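PDB 6IA8: tRNA uridine(34) acetyltransferase from Methanocaldococcus infernus, which catalyses formation of 5-carboxymethyluridine at wobble position 34 of tRNA, using acetyl-CoA and S-adenosyl-L-methionine. Local coordinates for residues Asn203-Leu208 with Gln242-Ser247; Asp195-Lys200 with Ile238-Leu243. One frame throughout, in Å; residues are numbered along the deposited sequence.

Interaction 1 of 2, residues Asn203-Leu208 with Gln242-Ser247; sequences NQMLKL and QLLKDS
Leu206 and Ser247 mark the closest backbone approach, their CA atoms 8.7 Å apart, where helix 199-208 passes the C-terminal end of helix 234-245. No hydrogen bond crosses the gap, and the contact is sparse, burying 103 Å² in all. Leu206 reaches over with both methyl branches: CD1 lies 4.4 Å from Ser247 CB, while CD2 comes equally near the carbonyl oxygen of the same serine. Alongside, the terminal methyl of Met205 meets one branch of Leu244, CE to CD2 at 4.4 Å; an extended chi2 of -177° carries the thioether outward from its helix. Both Met205 and Leu244 also rest on Val213 of strand 212-218.

Ser247 turns its hydroxyl back on the helix it follows, OG donating to Leu243 O at 2.8 Å, and its carbonyl oxygen accepts a hydrogen bond from Tyr513 OH in the acetyltransferase region. One residue earlier, the Gln242 amide holds Asp246 with a nearly straight bond, NE2 to OD2 2.8 Å, on the anti side of the carboxylate. Asp246 also forms a salt bridge with Arg426. Neighbouring helices lying together over a parallel sheet, as here, are characteristic of the repeated beta-alpha units of the radical SAM partial TIM barrel.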
loop_
_atom_site.group_PDB
_atom_site.type_symbol
_atom_site.label_atom_id
_atom_site.label_comp_id
_atom_site.label_asym_id
_atom_site.label_seq_id
_atom_site.Cartn_x
_atom_site.Cartn_y
_atom_site.Cartn_z
ATOM N N ASN A 203 -11.953 -0.337 13.574
ATOM C CA ASN A 203 -13.196 0.429 13.476
ATOM C C ASN A 203 -12.908 1.924 13.321
ATOM O O ASN A 203 -13.524 2.610 12.493
ATOM C CB ASN A 203 -14.075 0.193 14.713
ATOM C CG ASN A 203 -14.649 -1.204 14.767
ATOM O OD1 ASN A 203 -14.798 -1.869 13.743
ATOM N ND2 ASN A 203 -14.993 -1.651 15.958
ATOM N N GLN A 204 -11.975 2.449 14.124
ATOM C CA GLN A 204 -11.640 3.873 14.053
ATOM C C GLN A 204 -11.004 4.210 12.704
ATOM O O GLN A 204 -11.339 5.221 12.075
ATOM C CB GLN A 204 -10.723 4.233 15.225
ATOM C CG GLN A 204 -10.006 5.555 15.114
ATOM C CD GLN A 204 -10.928 6.764 15.168
ATOM O OE1 GLN A 204 -12.123 6.663 15.439
ATOM N NE2 GLN A 204 -10.364 7.918 14.893
ATOM N N MET A 205 -10.113 3.350 12.214
ATOM C CA MET A 205 -9.486 3.636 10.930
ATOM C C MET A 205 -10.507 3.647 9.812
ATOM O O MET A 205 -10.439 4.498 8.927
ATOM C CB MET A 205 -8.366 2.639 10.650
ATOM C CG MET A 205 -7.139 2.902 11.540
ATOM S SD MET A 205 -5.729 1.843 11.253
ATOM C CE MET A 205 -6.465 0.296 11.477
ATOM N N LEU A 206 -11.450 2.707 9.819
ATOM C CA LEU A 206 -12.534 2.743 8.842
ATOM C C LEU A 206 -13.363 4.022 8.973
ATOM O O LEU A 206 -13.777 4.606 7.968
ATOM C CB LEU A 206 -13.425 1.513 9.009
ATOM C CG LEU A 206 -12.795 0.183 8.597
ATOM C CD1 LEU A 206 -13.579 -0.999 9.139
ATOM C CD2 LEU A 206 -12.722 0.158 7.092
ATOM N N LYS A 207 -13.641 4.461 10.203
ATOM C CA LYS A 207 -14.370 5.716 10.386
ATOM C C LYS A 207 -13.639 6.877 9.726
ATOM O O LYS A 207 -14.264 7.783 9.165
ATOM C CB LYS A 207 -14.568 5.994 11.879
ATOM C CG LYS A 207 -15.605 7.091 12.181
ATOM C CD LYS A 207 -15.658 7.422 13.678
ATOM C CE LYS A 207 -14.567 8.407 14.072
ATOM N NZ LYS A 207 -14.416 8.550 15.537
ATOM N N LEU A 208 -12.313 6.880 9.806
ATOM C CA LEU A 208 -11.527 7.956 9.219
ATOM C C LEU A 208 -11.529 7.924 7.694
ATOM O O LEU A 208 -11.141 8.912 7.069
ATOM C CB LEU A 208 -10.090 7.864 9.713
ATOM C CG LEU A 208 -9.839 8.017 11.202
ATOM C CD1 LEU A 208 -8.409 7.719 11.571
ATOM C CD2 LEU A 208 -10.228 9.419 11.674
ATOM N N GLN A 242 -5.024 -10.674 9.505
ATOM C CA GLN A 242 -6.330 -11.296 9.316
ATOM C C GLN A 242 -7.474 -10.324 9.603
ATOM O O GLN A 242 -8.472 -10.293 8.879
ATOM C CB GLN A 242 -6.443 -12.516 10.227
ATOM C CG GLN A 242 -7.828 -13.174 10.218
ATOM C CD GLN A 242 -8.687 -12.798 11.390
ATOM O OE1 GLN A 242 -8.233 -12.822 12.527
ATOM N NE2 GLN A 242 -9.953 -12.470 11.127
ATOM N N LEU A 243 -7.380 -9.559 10.686
ATOM C CA LEU A 243 -8.451 -8.622 11.001
ATOM C C LEU A 243 -8.571 -7.557 9.921
ATOM O O LEU A 243 -9.677 -7.131 9.582
ATOM C CB LEU A 243 -8.197 -7.978 12.357
ATOM C CG LEU A 243 -8.298 -8.907 13.571
ATOM C CD1 LEU A 243 -7.829 -8.159 14.809
ATOM C CD2 LEU A 243 -9.715 -9.401 13.748
ATOM N N LEU A 244 -7.437 -7.106 9.377
ATOM C CA LEU A 244 -7.451 -6.110 8.306
ATOM C C LEU A 244 -8.074 -6.690 7.039
ATOM O O LEU A 244 -8.963 -6.081 6.432
ATOM C CB LEU A 244 -6.019 -5.619 8.038
ATOM C CG LEU A 244 -5.437 -4.695 9.117
ATOM C CD1 LEU A 244 -3.925 -4.560 8.894
ATOM C CD2 LEU A 244 -6.092 -3.383 9.158
ATOM N N LYS A 245 -7.627 -7.882 6.635
ATOM C CA LYS A 245 -8.153 -8.514 5.432
ATOM C C LYS A 245 -9.649 -8.761 5.558
ATOM O O LYS A 245 -10.405 -8.522 4.613
ATOM C CB LYS A 245 -7.430 -9.829 5.183
ATOM C CG LYS A 245 -5.987 -9.740 4.628
ATOM C CD LYS A 245 -5.938 -9.028 3.271
ATOM C CE LYS A 245 -4.557 -9.217 2.642
ATOM N NZ LYS A 245 -4.427 -10.610 2.141
ATOM N N ASP A 246 -10.101 -9.239 6.723
ATOM C CA ASP A 246 -11.513 -9.537 6.927
ATOM C C ASP A 246 -12.337 -8.288 7.153
ATOM O O ASP A 246 -13.547 -8.404 7.297
ATOM C CB ASP A 246 -11.686 -10.523 8.097
ATOM C CG ASP A 246 -11.315 -11.949 7.692
ATOM O OD1 ASP A 246 -11.373 -12.257 6.456
ATOM O OD2 ASP A 246 -10.993 -12.750 8.590
ATOM N N SER A 247 -11.718 -7.111 7.202
ATOM C CA SER A 247 -12.422 -5.839 7.170
ATOM C C SER A 247 -12.282 -5.146 5.817
ATOM O O SER A 247 -12.674 -3.987 5.678
ATOM C CB SER A 247 -11.891 -4.954 8.295
ATOM O OG SER A 247 -12.028 -5.612 9.561
#

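Interaction 2 of 2, residues Asp195-Lys200 with Ile238-Leu243; sequences DYCSEK and IKATQL
Cys197 packs against Ala240 at the closest point between the loop entering helix 199-208 and the side of helix 234-245, with CA atoms 5.6 Å apart. This apolar contact is close: the two CB atoms are 3.6 Å from each other, and Cys197 SG follows at 4.0 Å from the same alanine methyl. The small alanine side chain lets the loop approach the helix closely. Both residues also touch Leu215 of strand 212-218, so the contact sits on the side of the helix that faces the parallel sheet of the radical SAM core. In its beta-alpha architecture, the loop 193-198 links strand 184-192 to helix 199-208, and helix 234-245 comes after strand 212-218 and the short helix 222-227.

Leu243 adds van der Waals contacts with mixed partners. CD1 approaches the backbone oxygen of Cys197 at 3.9 Å, whereas CD2 lies against the Glu199 side chain, 4.1 Å from CG and 4.0 Å from OE2. The glutamate stretches out beyond CG (chi2 -171°) and crosses the leucine at about a right angle.

Among the polar groups, Ser198 is the N-cap of helix 199-208; its side chain caps a backbone N beyond Lys200, and OG is also hydrogen-bonded to Glu201 OE2. Lys239 NZ donates to Gln242 OE1 at 3.0 Å, in the plane of the amide carbonyl. The same ammonium lies 5.6 Å from Glu199 OE2, a separation at which opposite charges may attract without forming a salt bridge.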
loop_
_atom_site.group_PDB
_atom_site.type_symbol
_atom_site.label_atom_id
_atom_site.label_comp_id
_atom_site.label_asym_id
_atom_site.label_seq_id
_atom_site.Cartn_x
_atom_site.Cartn_y
_atom_site.Cartn_z
ATOM N N ASP A 195 0.936 -4.261 16.979
ATOM C CA ASP A 195 0.169 -4.410 18.213
ATOM C C ASP A 195 -0.784 -3.250 18.474
ATOM O O ASP A 195 -1.513 -3.286 19.467
ATOM C CB ASP A 195 1.110 -4.588 19.415
ATOM C CG ASP A 195 2.138 -3.474 19.531
ATOM O OD1 ASP A 195 2.598 -2.959 18.486
ATOM O OD2 ASP A 195 2.496 -3.123 20.674
ATOM N N TYR A 196 -0.800 -2.227 17.621
ATOM C CA TYR A 196 -1.814 -1.172 17.655
ATOM C C TYR A 196 -2.895 -1.419 16.610
ATOM O O TYR A 196 -3.367 -0.475 15.971
ATOM C CB TYR A 196 -1.209 0.211 17.407
ATOM C CG TYR A 196 -0.225 0.738 18.408
ATOM C CD1 TYR A 196 -0.174 0.245 19.695
ATOM C CD2 TYR A 196 0.662 1.761 18.050
ATOM C CE1 TYR A 196 0.763 0.741 20.614
ATOM C CE2 TYR A 196 1.584 2.258 18.943
ATOM C CZ TYR A 196 1.634 1.750 20.223
ATOM O OH TYR A 196 2.556 2.256 21.108
ATOM N N CYS A 197 -3.299 -2.662 16.380
ATOM C CA CYS A 197 -4.216 -2.977 15.289
ATOM C C CYS A 197 -5.337 -3.888 15.760
ATOM O O CYS A 197 -5.582 -4.954 15.191
ATOM C CB CYS A 197 -3.447 -3.613 14.148
ATOM S SG CYS A 197 -4.113 -3.195 12.629
ATOM N N SER A 198 -6.027 -3.460 16.818
ATOM C CA SER A 198 -7.155 -4.177 17.386
ATOM C C SER A 198 -8.414 -3.920 16.565
ATOM O O SER A 198 -8.461 -3.022 15.704
ATOM C CB SER A 198 -7.414 -3.713 18.813
ATOM O OG SER A 198 -7.743 -2.316 18.731
ATOM N N GLU A 199 -9.465 -4.700 16.872
ATOM C CA GLU A 199 -10.753 -4.458 16.231
ATOM C C GLU A 199 -11.206 -3.029 16.479
ATOM O O GLU A 199 -11.689 -2.356 15.562
ATOM C CB GLU A 199 -11.827 -5.433 16.718
ATOM C CG GLU A 199 -11.494 -6.890 16.477
ATOM C CD GLU A 199 -12.665 -7.809 16.782
ATOM O OE1 GLU A 199 -13.740 -7.325 17.196
ATOM O OE2 GLU A 199 -12.515 -9.028 16.616
ATOM N N LYS A 200 -11.034 -2.541 17.711
ATOM C CA LYS A 200 -11.450 -1.182 18.043
ATOM C C LYS A 200 -10.721 -0.167 17.183
ATOM O O LYS A 200 -11.336 0.758 16.636
ATOM C CB LYS A 200 -11.191 -0.908 19.523
ATOM C CG LYS A 200 -11.440 0.527 19.942
ATOM N N ILE A 238 0.419 -11.493 12.421
ATOM C CA ILE A 238 -0.494 -12.459 11.820
ATOM C C ILE A 238 -1.938 -12.110 12.144
ATOM O O ILE A 238 -2.791 -12.108 11.256
ATOM C CB ILE A 238 -0.137 -13.881 12.277
ATOM C CG1 ILE A 238 1.234 -14.263 11.711
ATOM C CG2 ILE A 238 -1.225 -14.852 11.866
ATOM C CD1 ILE A 238 1.779 -15.618 12.189
ATOM N N LYS A 239 -2.229 -11.765 13.400
ATOM C CA LYS A 239 -3.603 -11.447 13.786
ATOM C C LYS A 239 -4.064 -10.141 13.141
ATOM O O LYS A 239 -5.198 -10.035 12.658
ATOM C CB LYS A 239 -3.712 -11.348 15.315
ATOM C CG LYS A 239 -5.109 -11.029 15.820
ATOM C CD LYS A 239 -6.123 -12.064 15.353
ATOM C CE LYS A 239 -7.463 -11.886 16.047
ATOM N NZ LYS A 239 -8.501 -12.818 15.518
ATOM N N ALA A 240 -3.242 -9.095 13.229
ATOM C CA ALA A 240 -3.578 -7.836 12.563
ATOM C C ALA A 240 -3.872 -8.056 11.082
ATOM O O ALA A 240 -4.812 -7.463 10.529
ATOM C CB ALA A 240 -2.439 -6.814 12.721
ATOM N N THR A 241 -3.042 -8.856 10.408
ATOM C CA THR A 241 -3.242 -9.084 8.980
ATOM C C THR A 241 -4.617 -9.684 8.706
ATOM O O THR A 241 -5.332 -9.238 7.795
ATOM C CB THR A 241 -2.142 -9.998 8.439
ATOM O OG1 THR A 241 -0.841 -9.373 8.522
ATOM C CG2 THR A 241 -2.414 -10.356 6.951
ATOM N N GLN A 242 -5.024 -10.674 9.505
ATOM C CA GLN A 242 -6.330 -11.296 9.316
ATOM C C GLN A 242 -7.474 -10.324 9.603
ATOM O O GLN A 242 -8.472 -10.293 8.879
ATOM C CB GLN A 242 -6.443 -12.516 10.227
ATOM C CG GLN A 242 -7.828 -13.174 10.218
ATOM C CD GLN A 242 -8.687 -12.798 11.390
ATOM O OE1 GLN A 242 -8.233 -12.822 12.527
ATOM N NE2 GLN A 242 -9.953 -12.470 11.127
ATOM N N LEU A 243 -7.380 -9.559 10.686
ATOM C CA LEU A 243 -8.451 -8.622 11.001
ATOM C C LEU A 243 -8.571 -7.557 9.921
ATOM O O LEU A 243 -9.677 -7.131 9.582
ATOM C CB LEU A 243 -8.197 -7.978 12.357
ATOM C CG LEU A 243 -8.298 -8.907 13.571
ATOM C CD1 LEU A 243 -7.829 -8.159 14.809
ATOM C CD2 LEU A 243 -9.715 -9.401 13.748
#

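How the interactions relate
Interactions 1 and 2 join helix 199-208, with the loop that leads into it, to helix 234-245, at points whose centres are 8 Å apart. Along the chain, 195-200 precedes 203-208, and 238-243 overlaps 242-247 through Gln242 and Leu243, so both contacts advance in the same direction along the two helices. Interaction 2 lies where helix 199-208 begins, and interaction 1 further on, where helix 234-245 ends. They meet directly through Leu244 CD1 and Cys197 SG, 4.0 Å apart. Strand 212-218, between the helices in sequence, lies beneath both. The two helices thus lie side by side on the radical SAM sheet, and both contacts border the acetyltransferase region.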